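Local coordinates for oligopeptide-binding protein AppA (Bacillus subtilis, PDB 1XOC) that captures oligopeptides outside the cell membrane and hands them to an ABC permease that serves sporulation and genetic competence, at residues K359-Q368 against G388-W398. Sequence-based numbering, arbitrary orientation.
Sequences KFSFTLKTNQ and GIEVKTQIVEW
E390 reaches K359 and S361 because its CG lies anti to the backbone N (chi1 176°) and the chain beyond stays extended. S361 OG, also anti to its own N, donates to OE1 of E390 at 2.9 Å, on the anti side of the carboxylate. K359 NZ makes a very short salt bridge to the same OE1 (2.5 Å). An alanine in place of E390 would probably leave the K359 ammonium without this counter-charge and the S361 hydroxyl without its acceptor. On the other side of the sheet, F362 has CG between its backbone N and carbonyl carbon (chi1 66°). V391 CB then sits over one face of its ring, and I389 CG2 meets the ring edge at CE2 (3.7 Å). I389 CD1 lies 3.9 Å from the F360 ring centroid, almost on the normal. The strands are parallel neighbours in a beta-alpha-beta unit of this solute-binding protein. Helix 371-385 is the crossover, and L364 packs on its A377 and V380. Backbone bonds alternate along the pair, from E390 N to F360 O (3.0 Å) through to Q368 N to V396 O (2.8 Å). T363 OG1 lies alongside K392, 3.1 Å from its CE. At the C-terminal end, N367 CB meets the edge of the W398 ring at CE3 (3.5 Å). N367 ND2 hydrogen-bonds the backbone of the bound peptide, and W398 packs on that backbone.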
loop_
_atom_site.group_PDB
_atom_site.type_symbol
_atom_site.label_atom_id
_atom_site.label_comp_id
_atom_site.label_asym_id
_atom_site.label_seq_id
_atom_site.Cartn_x
_atom_site.Cartn_y
_atom_site.Cartn_z
ATOM N N LYS A 359 1.858 29.598 -16.930
ATOM C CA LYS A 359 0.431 29.303 -16.961
ATOM C C LYS A 359 0.175 28.118 -16.056
ATOM O O LYS A 359 1.048 27.276 -15.899
ATOM C CB LYS A 359 -0.049 29.046 -18.393
ATOM C CG LYS A 359 0.370 27.727 -19.029
ATOM C CD LYS A 359 -0.090 27.622 -20.501
ATOM C CE LYS A 359 -0.047 26.163 -21.019
ATOM N NZ LYS A 359 -1.129 25.841 -22.018
ATOM N N PHE A 360 -1.005 28.071 -15.448
ATOM C CA PHE A 360 -1.351 26.993 -14.531
ATOM C C PHE A 360 -1.837 25.819 -15.380
ATOM O O PHE A 360 -3.026 25.681 -15.641
ATOM C CB PHE A 360 -2.420 27.438 -13.535
ATOM C CG PHE A 360 -2.333 26.747 -12.198
ATOM C CD1 PHE A 360 -2.332 27.489 -11.028
ATOM C CD2 PHE A 360 -2.245 25.354 -12.104
ATOM C CE1 PHE A 360 -2.258 26.875 -9.790
ATOM C CE2 PHE A 360 -2.172 24.733 -10.850
ATOM C CZ PHE A 360 -2.176 25.501 -9.703
ATOM N N SER A 361 -0.875 25.006 -15.812
ATOM C CA SER A 361 -1.092 23.872 -16.690
ATOM C C SER A 361 -0.205 22.720 -16.240
ATOM O O SER A 361 0.998 22.910 -16.046
ATOM C CB SER A 361 -0.697 24.249 -18.109
ATOM O OG SER A 361 -0.811 23.137 -18.977
ATOM N N PHE A 362 -0.799 21.538 -16.081
ATOM C CA PHE A 362 -0.058 20.351 -15.658
ATOM C C PHE A 362 -0.726 19.061 -16.122
ATOM O O PHE A 362 -1.866 19.055 -16.565
ATOM C CB PHE A 362 0.110 20.330 -14.130
ATOM C CG PHE A 362 -1.175 20.159 -13.374
ATOM C CD1 PHE A 362 -1.589 18.891 -12.942
ATOM C CD2 PHE A 362 -1.970 21.256 -13.083
ATOM C CE1 PHE A 362 -2.776 18.742 -12.266
ATOM C CE2 PHE A 362 -3.141 21.121 -12.417
ATOM C CZ PHE A 362 -3.550 19.857 -11.975
ATOM N N THR A 363 0.005 17.961 -15.956
ATOM C CA THR A 363 -0.479 16.627 -16.273
ATOM C C THR A 363 -0.844 15.852 -14.990
ATOM O O THR A 363 -0.057 15.759 -14.021
ATOM C CB THR A 363 0.557 15.871 -17.104
ATOM O OG1 THR A 363 0.787 16.599 -18.322
ATOM C CG2 THR A 363 0.110 14.441 -17.429
ATOM N N LEU A 364 -2.067 15.305 -14.985
ATOM C CA LEU A 364 -2.560 14.430 -13.921
ATOM C C LEU A 364 -2.529 12.970 -14.376
ATOM O O LEU A 364 -3.279 12.550 -15.278
ATOM C CB LEU A 364 -3.986 14.817 -13.565
ATOM C CG LEU A 364 -4.703 14.089 -12.416
ATOM C CD1 LEU A 364 -4.007 14.268 -11.081
ATOM C CD2 LEU A 364 -6.135 14.567 -12.299
ATOM N N LYS A 365 -1.677 12.185 -13.711
ATOM C CA LYS A 365 -1.519 10.773 -14.025
ATOM C C LYS A 365 -2.352 9.879 -13.115
ATOM O O LYS A 365 -2.606 10.219 -11.945
ATOM C CB LYS A 365 -0.059 10.344 -13.857
ATOM C CG LYS A 365 0.891 10.855 -14.873
ATOM C CD LYS A 365 2.327 10.411 -14.586
ATOM C CE LYS A 365 3.202 10.727 -15.783
ATOM N NZ LYS A 365 4.654 10.466 -15.556
ATOM N N THR A 366 -2.743 8.714 -13.629
ATOM C CA THR A 366 -3.244 7.637 -12.759
ATOM C C THR A 366 -3.014 6.295 -13.413
ATOM O O THR A 366 -2.521 6.262 -14.563
ATOM C CB THR A 366 -4.740 7.805 -12.390
ATOM O OG1 THR A 366 -5.014 6.961 -11.248
ATOM C CG2 THR A 366 -5.640 7.436 -13.512
ATOM N N ASN A 367 -3.362 5.202 -12.741
ATOM C CA ASN A 367 -3.014 3.875 -13.243
ATOM C C ASN A 367 -4.027 3.234 -14.187
ATOM O O ASN A 367 -5.226 3.185 -13.894
ATOM C CB ASN A 367 -2.690 2.909 -12.094
ATOM C CG ASN A 367 -3.753 2.871 -11.032
ATOM O OD1 ASN A 367 -4.070 3.894 -10.434
ATOM N ND2 ASN A 367 -4.286 1.678 -10.773
ATOM N N GLN A 368 -3.504 2.752 -15.330
ATOM C CA GLN A 368 -4.242 1.975 -16.347
ATOM C C GLN A 368 -5.036 0.831 -15.720
ATOM O O GLN A 368 -4.463 -0.033 -15.053
ATOM C CB GLN A 368 -3.267 1.427 -17.395
ATOM C CG GLN A 368 -3.953 0.725 -18.570
ATOM C CD GLN A 368 -2.979 0.083 -19.534
ATOM O OE1 GLN A 368 -3.383 -0.369 -20.607
ATOM N NE2 GLN A 368 -1.693 0.029 -19.170
ATOM N N GLY A 388 -9.969 28.116 -14.347
ATOM C CA GLY A 388 -8.846 28.539 -15.177
ATOM C C GLY A 388 -7.565 27.757 -14.993
ATOM O O GLY A 388 -6.475 28.275 -15.224
ATOM N N ILE A 389 -7.696 26.497 -14.587
ATOM C CA ILE A 389 -6.554 25.612 -14.466
ATOM C C ILE A 389 -6.663 24.517 -15.531
ATOM O O ILE A 389 -7.697 23.857 -15.642
ATOM C CB ILE A 389 -6.511 25.000 -13.070
ATOM C CG1 ILE A 389 -6.169 26.103 -12.057
ATOM C CG2 ILE A 389 -5.498 23.857 -13.021
ATOM C CD1 ILE A 389 -6.116 25.647 -10.609
ATOM N N GLU A 390 -5.586 24.340 -16.295
ATOM C CA GLU A 390 -5.531 23.415 -17.422
ATOM C C GLU A 390 -4.858 22.108 -17.003
ATOM O O GLU A 390 -3.697 22.087 -16.596
ATOM C CB GLU A 390 -4.758 24.060 -18.583
ATOM C CG GLU A 390 -4.543 23.164 -19.797
ATOM C CD GLU A 390 -3.867 23.873 -20.955
ATOM O OE1 GLU A 390 -2.699 24.310 -20.839
ATOM O OE2 GLU A 390 -4.509 23.990 -22.014
ATOM N N VAL A 391 -5.593 21.010 -17.119
ATOM C CA VAL A 391 -5.030 19.697 -16.809
ATOM C C VAL A 391 -5.120 18.741 -18.004
ATOM O O VAL A 391 -6.151 18.668 -18.675
ATOM C CB VAL A 391 -5.534 19.117 -15.432
ATOM C CG1 VAL A 391 -6.705 19.805 -14.887
ATOM C CG2 VAL A 391 -5.661 17.578 -15.433
ATOM N N LYS A 392 -3.981 18.117 -18.304
ATOM C CA LYS A 392 -3.864 17.015 -19.245
ATOM C C LYS A 392 -3.928 15.740 -18.433
ATOM O O LYS A 392 -3.214 15.609 -17.436
ATOM C CB LYS A 392 -2.511 17.068 -19.972
ATOM C CG LYS A 392 -2.306 15.935 -21.018
ATOM C CD LYS A 392 -1.011 16.073 -21.849
ATOM C CE LYS A 392 0.189 15.459 -21.118
ATOM N NZ LYS A 392 0.182 13.962 -21.112
ATOM N N THR A 393 -4.749 14.785 -18.839
ATOM C CA THR A 393 -4.784 13.520 -18.103
ATOM C C THR A 393 -3.861 12.521 -18.806
ATOM O O THR A 393 -3.646 12.617 -20.018
ATOM C CB THR A 393 -6.222 12.964 -17.935
ATOM O OG1 THR A 393 -6.781 12.665 -19.208
ATOM C CG2 THR A 393 -7.125 13.949 -17.241
ATOM N N GLN A 394 -3.288 11.589 -18.045
ATOM C CA GLN A 394 -2.432 10.569 -18.632
ATOM C C GLN A 394 -2.582 9.290 -17.831
ATOM O O GLN A 394 -2.440 9.302 -16.624
ATOM C CB GLN A 394 -0.978 11.039 -18.682
ATOM C CG GLN A 394 -0.069 10.132 -19.512
ATOM C CD GLN A 394 1.416 10.427 -19.324
ATOM O OE1 GLN A 394 2.238 9.548 -19.503
ATOM N NE2 GLN A 394 1.755 11.642 -18.948
ATOM N N ILE A 395 -2.881 8.199 -18.507
ATOM C CA ILE A 395 -3.075 6.900 -17.872
ATOM C C ILE A 395 -1.788 6.119 -18.111
ATOM O O ILE A 395 -1.297 6.079 -19.249
ATOM C CB ILE A 395 -4.300 6.181 -18.513
ATOM C CG1 ILE A 395 -5.598 6.951 -18.204
ATOM C CG2 ILE A 395 -4.406 4.764 -17.996
ATOM C CD1 ILE A 395 -6.779 6.538 -19.059
ATOM N N VAL A 396 -1.222 5.531 -17.069
ATOM C CA VAL A 396 0.025 4.812 -17.204
ATOM C C VAL A 396 -0.046 3.449 -16.531
ATOM O O VAL A 396 -0.739 3.247 -15.530
ATOM C CB VAL A 396 1.318 5.703 -16.862
ATOM C CG1 VAL A 396 1.023 7.203 -16.483
ATOM C CG2 VAL A 396 2.359 5.014 -16.063
ATOM N N GLU A 397 0.645 2.498 -17.135
ATOM C CA GLU A 397 0.623 1.124 -16.676
ATOM C C GLU A 397 1.188 1.077 -15.268
ATOM O O GLU A 397 2.124 1.800 -14.952
ATOM C CB GLU A 397 1.487 0.274 -17.623
ATOM C CG GLU A 397 1.501 -1.212 -17.288
ATOM C CD GLU A 397 2.567 -1.607 -16.266
ATOM O OE1 GLU A 397 2.291 -2.508 -15.424
ATOM O OE2 GLU A 397 3.677 -1.024 -16.321
ATOM N N TRP A 398 0.599 0.234 -14.431
ATOM C CA TRP A 398 0.871 0.219 -12.982
ATOM C C TRP A 398 2.341 0.139 -12.613
ATOM O O TRP A 398 2.827 0.997 -11.902
ATOM C CB TRP A 398 0.156 -0.965 -12.356
ATOM C CG TRP A 398 0.377 -1.113 -10.882
ATOM C CD1 TRP A 398 0.994 -2.150 -10.252
ATOM C CD2 TRP A 398 0.025 -0.167 -9.871
ATOM N NE1 TRP A 398 1.012 -1.924 -8.876
ATOM C CE2 TRP A 398 0.426 -0.709 -8.622
ATOM C CE3 TRP A 398 -0.618 1.066 -9.882
ATOM C CZ2 TRP A 398 0.219 -0.035 -7.424
ATOM C CZ3 TRP A 398 -0.842 1.719 -8.683
ATOM C CH2 TRP A 398 -0.417 1.178 -7.480
HETATM O O HOH W 1 -1.738 -1.331 -15.460
#